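Local structure of 2,3-dihydroxybenzoate-AMP ligase (Bacillus subtilis, 1MDB) at residues A[31-34]-A[35-39]; A[53-56]-A[57-61]; A[513-516]-A[517-521]; A[525-528]-A[529-533]. The protein is an AMP-binding enzyme of the ANL superfamily, with a large N-terminal and a small C-terminal domain, and binds adenosine monophosphate and 2,3-dihydroxy-benzoic acid. All blocks are in the same frame, centred on the assembly; numbering follows the deposited sequence.

Contact 1: A[31-34]-A[35-39]; sequences LRDR and AAKYG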
loop_
_atom_site.group_PDB
_atom_site.type_symbol
_atom_site.label_atom_id
_atom_site.label_comp_id
_atom_site.label_asym_id
_atom_site.label_seq_id
_atom_site.Cartn_x
_atom_site.Cartn_y
_atom_site.Cartn_z
ATOM N N LEU A 31 13.496 -14.840 9.675
ATOM C CA LEU A 31 13.550 -14.390 11.063
ATOM C C LEU A 31 14.557 -15.197 11.883
ATOM O O LEU A 31 15.344 -14.630 12.645
ATOM C CB LEU A 31 12.164 -14.488 11.701
ATOM C CG LEU A 31 12.018 -14.184 13.193
ATOM C CD1 LEU A 31 12.657 -12.853 13.549
ATOM C CD2 LEU A 31 10.540 -14.179 13.537
ATOM N N ARG A 32 14.536 -16.517 11.721
ATOM C CA ARG A 32 15.454 -17.388 12.458
ATOM C C ARG A 32 16.893 -16.947 12.236
ATOM O O ARG A 32 17.677 -16.836 13.183
ATOM C CB ARG A 32 15.310 -18.840 11.995
ATOM C CG ARG A 32 16.074 -19.840 12.865
ATOM C CD ARG A 32 15.453 -19.935 14.246
ATOM N NE ARG A 32 14.143 -20.575 14.196
ATOM C CZ ARG A 32 13.216 -20.458 15.142
ATOM N NH1 ARG A 32 13.448 -19.717 16.215
ATOM N NH2 ARG A 32 12.061 -21.097 15.021
ATOM N N ASP A 33 17.225 -16.707 10.972
ATOM C CA ASP A 33 18.559 -16.287 10.574
ATOM C C ASP A 33 18.945 -14.939 11.189
ATOM O O ASP A 33 19.946 -14.838 11.905
ATOM C CB ASP A 33 18.625 -16.209 9.048
ATOM C CG ASP A 33 20.036 -16.019 8.537
ATOM O OD1 ASP A 33 20.658 -14.988 8.877
ATOM O OD2 ASP A 33 20.522 -16.902 7.796
ATOM N N ARG A 34 18.149 -13.907 10.918
ATOM C CA ARG A 34 18.427 -12.579 11.450
ATOM C C ARG A 34 18.525 -12.603 12.969
ATOM O O ARG A 34 19.325 -11.881 13.557
ATOM C CB ARG A 34 17.334 -11.586 11.037
ATOM C CG ARG A 34 17.135 -11.422 9.543
ATOM C CD ARG A 34 18.420 -11.017 8.859
ATOM N NE ARG A 34 18.274 -10.839 7.416
ATOM C CZ ARG A 34 17.792 -11.762 6.596
ATOM N NH1 ARG A 34 17.398 -12.932 7.077
ATOM N NH2 ARG A 34 17.731 -11.525 5.291
ATOM N N ALA A 35 17.709 -13.430 13.607
ATOM C CA ALA A 35 17.713 -13.511 15.061
ATOM C C ALA A 35 19.005 -14.110 15.590
ATOM O O ALA A 35 19.461 -13.758 16.681
ATOM C CB ALA A 35 16.526 -14.334 15.546
ATOM N N ALA A 36 19.587 -15.018 14.814
ATOM C CA ALA A 36 20.825 -15.680 15.202
ATOM C C ALA A 36 22.045 -14.773 15.032
ATOM O O ALA A 36 22.976 -14.825 15.838
ATOM C CB ALA A 36 21.007 -16.951 14.382
ATOM N N LYS A 37 22.034 -13.948 13.989
ATOM C CA LYS A 37 23.145 -13.041 13.712
ATOM C C LYS A 37 23.266 -11.854 14.674
ATOM O O LYS A 37 24.332 -11.618 15.244
ATOM C CB LYS A 37 23.045 -12.516 12.283
ATOM C CG LYS A 37 23.182 -13.589 11.216
ATOM C CD LYS A 37 23.275 -12.965 9.830
ATOM C CE LYS A 37 23.582 -14.012 8.766
ATOM N NZ LYS A 37 23.770 -13.401 7.418
ATOM N N TYR A 38 22.181 -11.109 14.856
ATOM C CA TYR A 38 22.209 -9.944 15.738
ATOM C C TYR A 38 20.987 -9.835 16.642
ATOM O O TYR A 38 20.304 -8.808 16.676
ATOM C CB TYR A 38 22.359 -8.687 14.889
ATOM C CG TYR A 38 21.582 -8.721 13.586
ATOM C CD1 TYR A 38 20.194 -8.630 13.577
ATOM C CD2 TYR A 38 22.245 -8.796 12.355
ATOM C CE1 TYR A 38 19.479 -8.603 12.374
ATOM C CE2 TYR A 38 21.540 -8.768 11.143
ATOM C CZ TYR A 38 20.154 -8.669 11.166
ATOM O OH TYR A 38 19.435 -8.618 9.990
ATOM N N GLY A 39 20.737 -10.899 17.396
ATOM C CA GLY A 39 19.591 -10.941 18.281
ATOM C C GLY A 39 19.325 -9.740 19.164
ATOM O O GLY A 39 18.165 -9.397 19.409
#
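Arg34 and Tyr38, one helical turn apart near the C-terminal end of helix 27-38, run side by side in the same direction, with the guanidinium and ring planes turned 73° against each other. The phenol comes to the edge of the guanidinium rather than over its face, although the exact place of Tyr38 OH is doubtful, because the model sets it too near Arg34 CD. Over one face of the ring sits Arg34 O, 3.4 Å from Tyr38 CD1 and displaced toward the rim. The same carbonyl accepts a nearly straight bond from Tyr38 N (3.2 Å, 173° at the hydrogen). The stronger polar partner of Arg34 is Tyr248: NE donates to Tyr248 O and the group makes a cation-pi contact with the Tyr248 ring, while Tyr38 meets Tyr53 edge-to-face.

On another side of the helix Asp33 and Lys37 cross at an angle. Asp33 CG stands anti to its own nitrogen (chi1 -170°), and the Lys37 chain, extended beyond CG, passes OD1 with its methylenes; Asp33 OD1 is 3.1 Å from Lys37 CE but 3.8 Å from Lys37 NZ. The salt bridge is therefore long, and chiefly an electrostatic attraction. Chemically, this part of the helix is held by backbone bonds and by the aromatic and cationic groups that tie it to its neighbours, with the Asp33-Lys37 pair probably adding little.

Contact 2: A[53-56]-A[57-61]; sequences YREL and DTRAD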
loop_
_atom_site.group_PDB
_atom_site.type_symbol
_atom_site.label_atom_id
_atom_site.label_comp_id
_atom_site.label_asym_id
_atom_site.label_seq_id
_atom_site.Cartn_x
_atom_site.Cartn_y
_atom_site.Cartn_z
ATOM N N TYR A 53 15.618 -8.595 17.776
ATOM C CA TYR A 53 15.355 -9.607 16.768
ATOM C C TYR A 53 15.174 -10.975 17.413
ATOM O O TYR A 53 14.325 -11.760 16.987
ATOM C CB TYR A 53 16.496 -9.664 15.749
ATOM C CG TYR A 53 16.403 -8.625 14.642
ATOM C CD1 TYR A 53 16.795 -7.307 14.856
ATOM C CD2 TYR A 53 15.910 -8.968 13.380
ATOM C CE1 TYR A 53 16.702 -6.349 13.838
ATOM C CE2 TYR A 53 15.811 -8.016 12.352
ATOM C CZ TYR A 53 16.207 -6.713 12.591
ATOM O OH TYR A 53 16.089 -5.769 11.595
ATOM N N ARG A 54 15.969 -11.257 18.445
ATOM C CA ARG A 54 15.878 -12.542 19.145
ATOM C C ARG A 54 14.515 -12.615 19.827
ATOM O O ARG A 54 13.840 -13.645 19.808
ATOM C CB ARG A 54 16.981 -12.656 20.200
ATOM C CG ARG A 54 17.261 -14.084 20.660
ATOM C CD ARG A 54 18.252 -14.789 19.732
ATOM N NE ARG A 54 19.534 -14.084 19.695
ATOM C CZ ARG A 54 20.602 -14.492 19.012
ATOM N NH1 ARG A 54 20.550 -15.609 18.298
ATOM N NH2 ARG A 54 21.723 -13.781 19.042
ATOM N N GLU A 55 14.127 -11.499 20.432
ATOM C CA GLU A 55 12.849 -11.380 21.120
ATOM C C GLU A 55 11.688 -11.767 20.197
ATOM O O GLU A 55 10.882 -12.638 20.530
ATOM C CB GLU A 55 12.682 -9.943 21.608
ATOM C CG GLU A 55 11.272 -9.543 21.985
ATOM C CD GLU A 55 11.077 -9.403 23.477
ATOM O OE1 GLU A 55 12.078 -9.168 24.187
ATOM O OE2 GLU A 55 9.920 -9.512 23.940
ATOM N N LEU A 56 11.609 -11.109 19.042
ATOM C CA LEU A 56 10.558 -11.382 18.073
ATOM C C LEU A 56 10.604 -12.855 17.667
ATOM O O LEU A 56 9.571 -13.514 17.557
ATOM C CB LEU A 56 10.744 -10.488 16.841
ATOM C CG LEU A 56 9.768 -10.677 15.675
ATOM C CD1 LEU A 56 8.330 -10.497 16.151
ATOM C CD2 LEU A 56 10.102 -9.665 14.580
ATOM N N ASP A 57 11.818 -13.356 17.453
ATOM C CA ASP A 57 12.034 -14.749 17.073
ATOM C C ASP A 57 11.401 -15.674 18.119
ATOM O O ASP A 57 10.621 -16.578 17.783
ATOM C CB ASP A 57 13.540 -15.025 16.984
ATOM C CG ASP A 57 13.859 -16.373 16.360
ATOM O OD1 ASP A 57 14.702 -17.101 16.917
ATOM O OD2 ASP A 57 13.282 -16.703 15.305
ATOM N N THR A 58 11.729 -15.434 19.384
ATOM C CA THR A 58 11.209 -16.247 20.479
ATOM C C THR A 58 9.688 -16.163 20.622
ATOM O O THR A 58 9.024 -17.183 20.732
ATOM C CB THR A 58 11.858 -15.855 21.828
ATOM O OG1 THR A 58 13.270 -16.086 21.764
ATOM C CG2 THR A 58 11.274 -16.691 22.967
ATOM N N ARG A 59 9.139 -14.952 20.627
ATOM C CA ARG A 59 7.696 -14.787 20.758
ATOM C C ARG A 59 6.957 -15.476 19.607
ATOM O O ARG A 59 5.887 -16.044 19.807
ATOM C CB ARG A 59 7.342 -13.296 20.815
ATOM C CG ARG A 59 8.030 -12.567 21.972
ATOM C CD ARG A 59 7.619 -11.102 22.091
ATOM N NE ARG A 59 6.187 -10.950 22.326
ATOM C CZ ARG A 59 5.662 -10.268 23.339
ATOM N NH1 ARG A 59 6.452 -9.671 24.216
ATOM N NH2 ARG A 59 4.346 -10.181 23.475
ATOM N N ALA A 60 7.538 -15.435 18.412
ATOM C CA ALA A 60 6.945 -16.060 17.236
ATOM C C ALA A 60 6.866 -17.590 17.389
ATOM O O ALA A 60 5.866 -18.214 16.999
ATOM C CB ALA A 60 7.755 -15.696 15.997
ATOM N N ASP A 61 7.922 -18.191 17.940
ATOM C CA ASP A 61 7.946 -19.633 18.158
ATOM C C ASP A 61 6.897 -19.981 19.195
ATOM O O ASP A 61 6.043 -20.849 18.982
ATOM C CB ASP A 61 9.302 -20.098 18.688
ATOM C CG ASP A 61 10.329 -20.271 17.602
ATOM O OD1 ASP A 61 9.934 -20.545 16.451
ATOM O OD2 ASP A 61 11.536 -20.152 17.908
#
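Glu55 leaves the backbone with CG anti to N (chi1 163°) and bends at chi2, while Arg59 starts with CG anti to its carbonyl carbon and turns at chi3 (61°); these bends bring the two ends together. The result is an i to i+4 salt bridge along the first turns of helix 53-70. The two side chains lie alongside each other and point the same way, their carboxylate and guanidinium planes nearly coplanar. Glu55 OE2 meets the guanidinium at its edge, accepting a straight but weak bond from Arg59 NH1 at 3.5 Å. It also lies 3.4 Å from Arg59 CD, so OE2 sits beside both the aliphatic and the charged part of the arginine. The stronger acidic partner of Arg59 is Glu90, which takes NE.

The face formed by Asp57 and Ala60 is turned to the neighbouring helices 27-38 and 86-98. The carboxylate of Asp57 bridges them, with salt bridges to Arg32 and Arg97, whereas its CB packs 3.2 Å from Arg54 O. That carbonyl is gripped twice by Thr58: its N donates at 2.8 Å, and OG1, placed beside N by the first torsion, reaches Arg54 O at 3.2 Å from above the carbonyl plane.

Contact 3: A[513-516]-A[517-521]; sequences PQTG and VGKVS. With AMP (adenosine monophosphate), chain D; DBH (2,3-dihydroxy-benzoic acid), chain E.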
loop_
_atom_site.group_PDB
_atom_site.type_symbol
_atom_site.label_atom_id
_atom_site.label_comp_id
_atom_site.label_asym_id
_atom_site.label_seq_id
_atom_site.Cartn_x
_atom_site.Cartn_y
_atom_site.Cartn_z
ATOM N N PRO A 513 -12.399 12.205 0.611
ATOM C CA PRO A 513 -12.716 10.881 1.152
ATOM C C PRO A 513 -11.496 10.025 0.815
ATOM O O PRO A 513 -10.973 10.116 -0.301
ATOM C CB PRO A 513 -13.947 10.441 0.347
ATOM C CG PRO A 513 -14.455 11.699 -0.300
ATOM C CD PRO A 513 -13.219 12.496 -0.576
ATOM N N GLN A 514 -11.054 9.191 1.750
ATOM C CA GLN A 514 -9.873 8.373 1.508
ATOM C C GLN A 514 -10.087 6.886 1.660
ATOM O O GLN A 514 -11.066 6.444 2.253
ATOM C CB GLN A 514 -8.739 8.815 2.442
ATOM C CG GLN A 514 -8.513 10.314 2.444
ATOM C CD GLN A 514 -7.393 10.736 3.371
ATOM O OE1 GLN A 514 -7.144 10.095 4.391
ATOM N NE2 GLN A 514 -6.724 11.831 3.031
ATOM N N THR A 515 -9.145 6.118 1.125
ATOM C CA THR A 515 -9.185 4.668 1.192
ATOM C C THR A 515 -8.507 4.204 2.474
ATOM O O THR A 515 -8.063 5.015 3.287
ATOM C CB THR A 515 -8.422 4.029 0.031
ATOM O OG1 THR A 515 -7.042 4.389 0.133
ATOM C CG2 THR A 515 -8.968 4.514 -1.313
ATOM N N GLY A 516 -8.400 2.890 2.625
ATOM C CA GLY A 516 -7.789 2.319 3.813
ATOM C C GLY A 516 -6.378 2.789 4.116
ATOM O O GLY A 516 -6.060 3.094 5.271
ATOM N N VAL A 517 -5.524 2.857 3.096
ATOM C CA VAL A 517 -4.153 3.282 3.335
ATOM C C VAL A 517 -4.002 4.804 3.341
ATOM O O VAL A 517 -2.954 5.323 3.706
ATOM C CB VAL A 517 -3.183 2.658 2.305
ATOM C CG1 VAL A 517 -3.442 3.229 0.926
ATOM C CG2 VAL A 517 -1.755 2.899 2.735
ATOM N N GLY A 518 -5.047 5.523 2.941
ATOM C CA GLY A 518 -4.962 6.975 2.963
ATOM C C GLY A 518 -5.019 7.722 1.640
ATOM O O GLY A 518 -4.908 8.946 1.628
ATOM N N LYS A 519 -5.183 7.026 0.520
ATOM C CA LYS A 519 -5.253 7.756 -0.744
ATOM C C LYS A 519 -6.650 8.303 -1.002
ATOM O O LYS A 519 -7.641 7.860 -0.410
ATOM C CB LYS A 519 -4.815 6.897 -1.938
ATOM C CG LYS A 519 -4.574 5.427 -1.668
ATOM C CD LYS A 519 -3.993 4.739 -2.903
ATOM C CE LYS A 519 -3.677 3.269 -2.633
ATOM N NZ LYS A 519 -2.970 2.604 -3.778
ATOM N N VAL A 520 -6.718 9.293 -1.877
ATOM C CA VAL A 520 -7.996 9.887 -2.220
ATOM C C VAL A 520 -8.799 8.821 -2.953
ATOM O O VAL A 520 -8.255 8.069 -3.760
ATOM C CB VAL A 520 -7.816 11.113 -3.141
ATOM C CG1 VAL A 520 -9.167 11.635 -3.591
ATOM C CG2 VAL A 520 -7.056 12.201 -2.409
ATOM N N SER A 521 -10.084 8.730 -2.628
ATOM C CA SER A 521 -10.971 7.789 -3.282
ATOM C C SER A 521 -11.742 8.611 -4.311
ATOM O O SER A 521 -12.717 9.284 -3.968
ATOM C CB SER A 521 -11.956 7.194 -2.280
ATOM O OG SER A 521 -12.971 6.476 -2.951
HETATM P P AMP D . -2.243 -0.956 -4.177
HETATM O O1P AMP D . -2.235 -2.456 -4.318
HETATM O O2P AMP D . -3.247 -0.432 -3.206
HETATM O O3P AMP D . -0.866 -0.403 -3.917
HETATM O "O5'" AMP D . -2.781 -0.302 -5.598
HETATM C "C5'" AMP D . -1.948 -0.228 -6.790
HETATM C "C4'" AMP D . -2.512 0.831 -7.746
HETATM O "O4'" AMP D . -2.377 2.061 -7.059
HETATM C "C3'" AMP D . -1.736 1.040 -9.013
HETATM O "O3'" AMP D . -2.112 0.114 -10.030
HETATM C "C2'" AMP D . -2.043 2.494 -9.349
HETATM O "O2'" AMP D . -3.271 2.618 -10.098
HETATM C "C1'" AMP D . -2.106 3.111 -7.975
HETATM N N9 AMP D . -0.605 3.835 -7.700
HETATM C C8 AMP D . 0.256 3.439 -6.734
HETATM N N7 AMP D . 1.348 4.199 -6.708
HETATM C C5 AMP D . 1.150 5.074 -7.677
HETATM C C6 AMP D . 2.019 6.099 -8.034
HETATM N N6 AMP D . 3.175 6.320 -7.408
HETATM N N1 AMP D . 1.611 6.896 -9.077
HETATM C C2 AMP D . 0.433 6.710 -9.738
HETATM N N3 AMP D . -0.402 5.723 -9.385
HETATM C C4 AMP D . -0.061 4.884 -8.345
HETATM C C21 DBH E . -0.170 0.554 -3.849
HETATM O O9 DBH E . -0.935 1.633 -4.059
HETATM C C18 DBH E . 1.303 0.628 -3.669
HETATM C C15 DBH E . 1.952 1.899 -3.644
HETATM C C12 DBH E . 3.351 1.986 -3.494
HETATM C C3 DBH E . 2.078 -0.568 -3.539
HETATM O O3 DBH E . 1.498 -1.851 -3.551
HETATM C C6 DBH E . 3.476 -0.475 -3.392
HETATM C C9 DBH E . 4.117 0.787 -3.371
HETATM O O6 DBH E . 4.227 -1.622 -3.273
#
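Lys519 meets Thr515 where the loop between strand 505-508 and helix 522-534 doubles back on itself. Lys519 CB is 3.9 Å from Thr515 OG1, and CG, nearly eclipsed with the lysine's backbone N (chi1 8°), comes closer, 3.2 Å from the same oxygen, as the two side chains cross. Only beyond CG is the chain extended, which carries CD and CE away from the turn and into the ligand pocket. At the tip Lys519 NZ donates to AMP O2P at 3.1 Å and also to Gly307 O; its exact place is less sure, because the model puts it implausibly near the 2,3-dihydroxy-benzoic acid.

The base of this side chain is fixed by a tight loop with a single bridge between Gln514 and Val520. Thr515 N donates to Lys519 O (2.8 Å) in the carbonyl plane, and Lys519 N returns a bond to Thr515 OG1 (3.2 Å), which chi1 of 63° sets between the threonine's N and carbonyl carbon. Ser521 N closes the wider ring onto Pro513 O at 2.9 Å. Gly518 has phi 115°, where a CB would jam against the preceding carbonyl. Ser521 then N-caps the helix through Ala524 N.

Both backbone polar atoms of Lys519 are thus engaged in the turn, so the C-terminal domain presents NZ to AMP O2P and Gly307 O from a base that probably has little freedom.

Contact 4: A[525-528]-A[529-533]; sequences LREA and ISEKL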
loop_
_atom_site.group_PDB
_atom_site.type_symbol
_atom_site.label_atom_id
_atom_site.label_comp_id
_atom_site.label_asym_id
_atom_site.label_seq_id
_atom_site.Cartn_x
_atom_site.Cartn_y
_atom_site.Cartn_z
ATOM N N LEU A 525 -15.609 10.504 -4.525
ATOM C CA LEU A 525 -15.804 11.864 -5.012
ATOM C C LEU A 525 -16.795 11.875 -6.168
ATOM O O LEU A 525 -17.607 12.792 -6.292
ATOM C CB LEU A 525 -14.472 12.476 -5.452
ATOM C CG LEU A 525 -13.555 12.889 -4.299
ATOM C CD1 LEU A 525 -12.223 13.415 -4.846
ATOM C CD2 LEU A 525 -14.257 13.961 -3.463
ATOM N N ARG A 526 -16.736 10.861 -7.020
ATOM C CA ARG A 526 -17.679 10.796 -8.127
ATOM C C ARG A 526 -19.107 10.649 -7.580
ATOM O O ARG A 526 -20.034 11.301 -8.052
ATOM C CB ARG A 526 -17.338 9.626 -9.047
ATOM C CG ARG A 526 -16.200 9.924 -10.018
ATOM C CD ARG A 526 -16.116 8.868 -11.111
ATOM N NE ARG A 526 -15.640 7.579 -10.616
ATOM C CZ ARG A 526 -14.362 7.287 -10.389
ATOM N NH1 ARG A 526 -13.412 8.194 -10.607
ATOM N NH2 ARG A 526 -14.030 6.076 -9.959
ATOM N N GLU A 527 -19.268 9.797 -6.573
ATOM C CA GLU A 527 -20.567 9.566 -5.952
ATOM C C GLU A 527 -21.098 10.843 -5.329
ATOM O O GLU A 527 -22.277 11.158 -5.450
ATOM C CB GLU A 527 -20.453 8.494 -4.860
ATOM C CG GLU A 527 -20.250 7.076 -5.376
ATOM C CD GLU A 527 -20.072 6.062 -4.248
ATOM O OE1 GLU A 527 -20.751 6.203 -3.200
ATOM O OE2 GLU A 527 -19.267 5.117 -4.418
ATOM N N ALA A 528 -20.217 11.578 -4.661
ATOM C CA ALA A 528 -20.604 12.814 -4.001
ATOM C C ALA A 528 -21.049 13.889 -4.990
ATOM O O ALA A 528 -22.015 14.598 -4.726
ATOM C CB ALA A 528 -19.455 13.329 -3.137
ATOM N N ILE A 529 -20.360 14.029 -6.122
ATOM C CA ILE A 529 -20.783 15.040 -7.088
ATOM C C ILE A 529 -22.040 14.541 -7.798
ATOM O O ILE A 529 -22.956 15.312 -8.090
ATOM C CB ILE A 529 -19.666 15.375 -8.140
ATOM C CG1 ILE A 529 -20.149 16.479 -9.083
ATOM C CG2 ILE A 529 -19.306 14.149 -8.963
ATOM C CD1 ILE A 529 -20.391 17.811 -8.411
ATOM N N SER A 530 -22.092 13.241 -8.053
ATOM C CA SER A 530 -23.239 12.659 -8.732
ATOM C C SER A 530 -24.498 12.836 -7.884
ATOM O O SER A 530 -25.583 13.087 -8.414
ATOM C CB SER A 530 -22.991 11.175 -8.995
ATOM O OG SER A 530 -23.987 10.636 -9.844
ATOM N N GLU A 531 -24.340 12.707 -6.567
ATOM C CA GLU A 531 -25.448 12.854 -5.625
ATOM C C GLU A 531 -25.925 14.301 -5.562
ATOM O O GLU A 531 -27.122 14.557 -5.499
ATOM C CB GLU A 531 -25.023 12.401 -4.223
ATOM C CG GLU A 531 -24.855 10.893 -4.063
ATOM C CD GLU A 531 -24.018 10.526 -2.842
ATOM O OE1 GLU A 531 -24.247 11.109 -1.759
ATOM O OE2 GLU A 531 -23.134 9.647 -2.965
ATOM N N LYS A 532 -24.988 15.247 -5.566
ATOM C CA LYS A 532 -25.363 16.652 -5.522
ATOM C C LYS A 532 -26.182 16.994 -6.760
ATOM O O LYS A 532 -27.219 17.648 -6.661
ATOM C CB LYS A 532 -24.125 17.545 -5.451
ATOM C CG LYS A 532 -23.386 17.464 -4.133
ATOM C CD LYS A 532 -22.271 18.491 -4.063
ATOM C CE LYS A 532 -21.572 18.447 -2.709
ATOM N NZ LYS A 532 -20.404 19.379 -2.633
ATOM N N LEU A 533 -25.725 16.541 -7.921
ATOM C CA LEU A 533 -26.442 16.808 -9.160
ATOM C C LEU A 533 -27.866 16.257 -9.090
ATOM O O LEU A 533 -28.815 16.932 -9.486
ATOM C CB LEU A 533 -25.701 16.201 -10.355
ATOM C CG LEU A 533 -24.357 16.840 -10.726
ATOM C CD1 LEU A 533 -23.823 16.186 -11.989
ATOM C CD2 LEU A 533 -24.529 18.343 -10.948
#
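Ala528 and Ile529, adjacent in the middle of helix 522-534, bury much of their surface here, and Glu527 and Glu531 follow on the outer side. Ala528 O accepts from Lys532 N at 3.2 Å. Ile529 sets CG1 anti to N (chi1 -178°), which puts its other branch, CG2, back along the helix: CG2 lies 3.1 Å from Arg526 O and 3.4 Å from Leu525 O. The rest of Ile529 turns to strands 455-465 and 469-478, packing on Met463, Cys473 and Phe475, with Leu525 also on Phe475. One helix face thereby covers the sheet of the C-terminal domain.

On the other side Glu527 and Glu531 lie alongside each other, pointing the same way, with carboxylate planes 38° apart. Glu531 CG, anti to its carbonyl carbon, lies back along the preceding turn, 2.9 Å from Glu527 O, and OE2 approaches that same carbonyl oxygen to 3.0 Å, two acceptors facing one another. Glu527 OE1 and Glu531 OE2 are 4.2 Å apart. Like charges this near probably disfavour each other and might raise the proton affinity of one carboxylate; backbone bonds, such as Glu531 N to Glu527 O at 2.8 Å, and the apolar face hold the helix.

Contacts 1 and 2 form one unit of the N-terminal domain, with centres 9 Å apart. Arg32 NH1 of contact 1 is 2.6 Å from Asp61 OD2 of contact 2, a salt bridge, and Ala35 O lies 2.7 Å from Arg54 NH1, so helices 27-38 and 53-70 are joined by charge as well as packing. Contacts 3 and 4 follow one another in the chain, with centres 17 Å apart; Leu525 CD2 touches Pro513 CD at 3.4 Å, seating the helix against the loop. Contact 3 alone reaches the ligands, through Lys519; the side chain of Arg526 in contact 4 stays about 11 Å from AMP. Contacts 1 and 4 lie far apart, about 53 Å between centres.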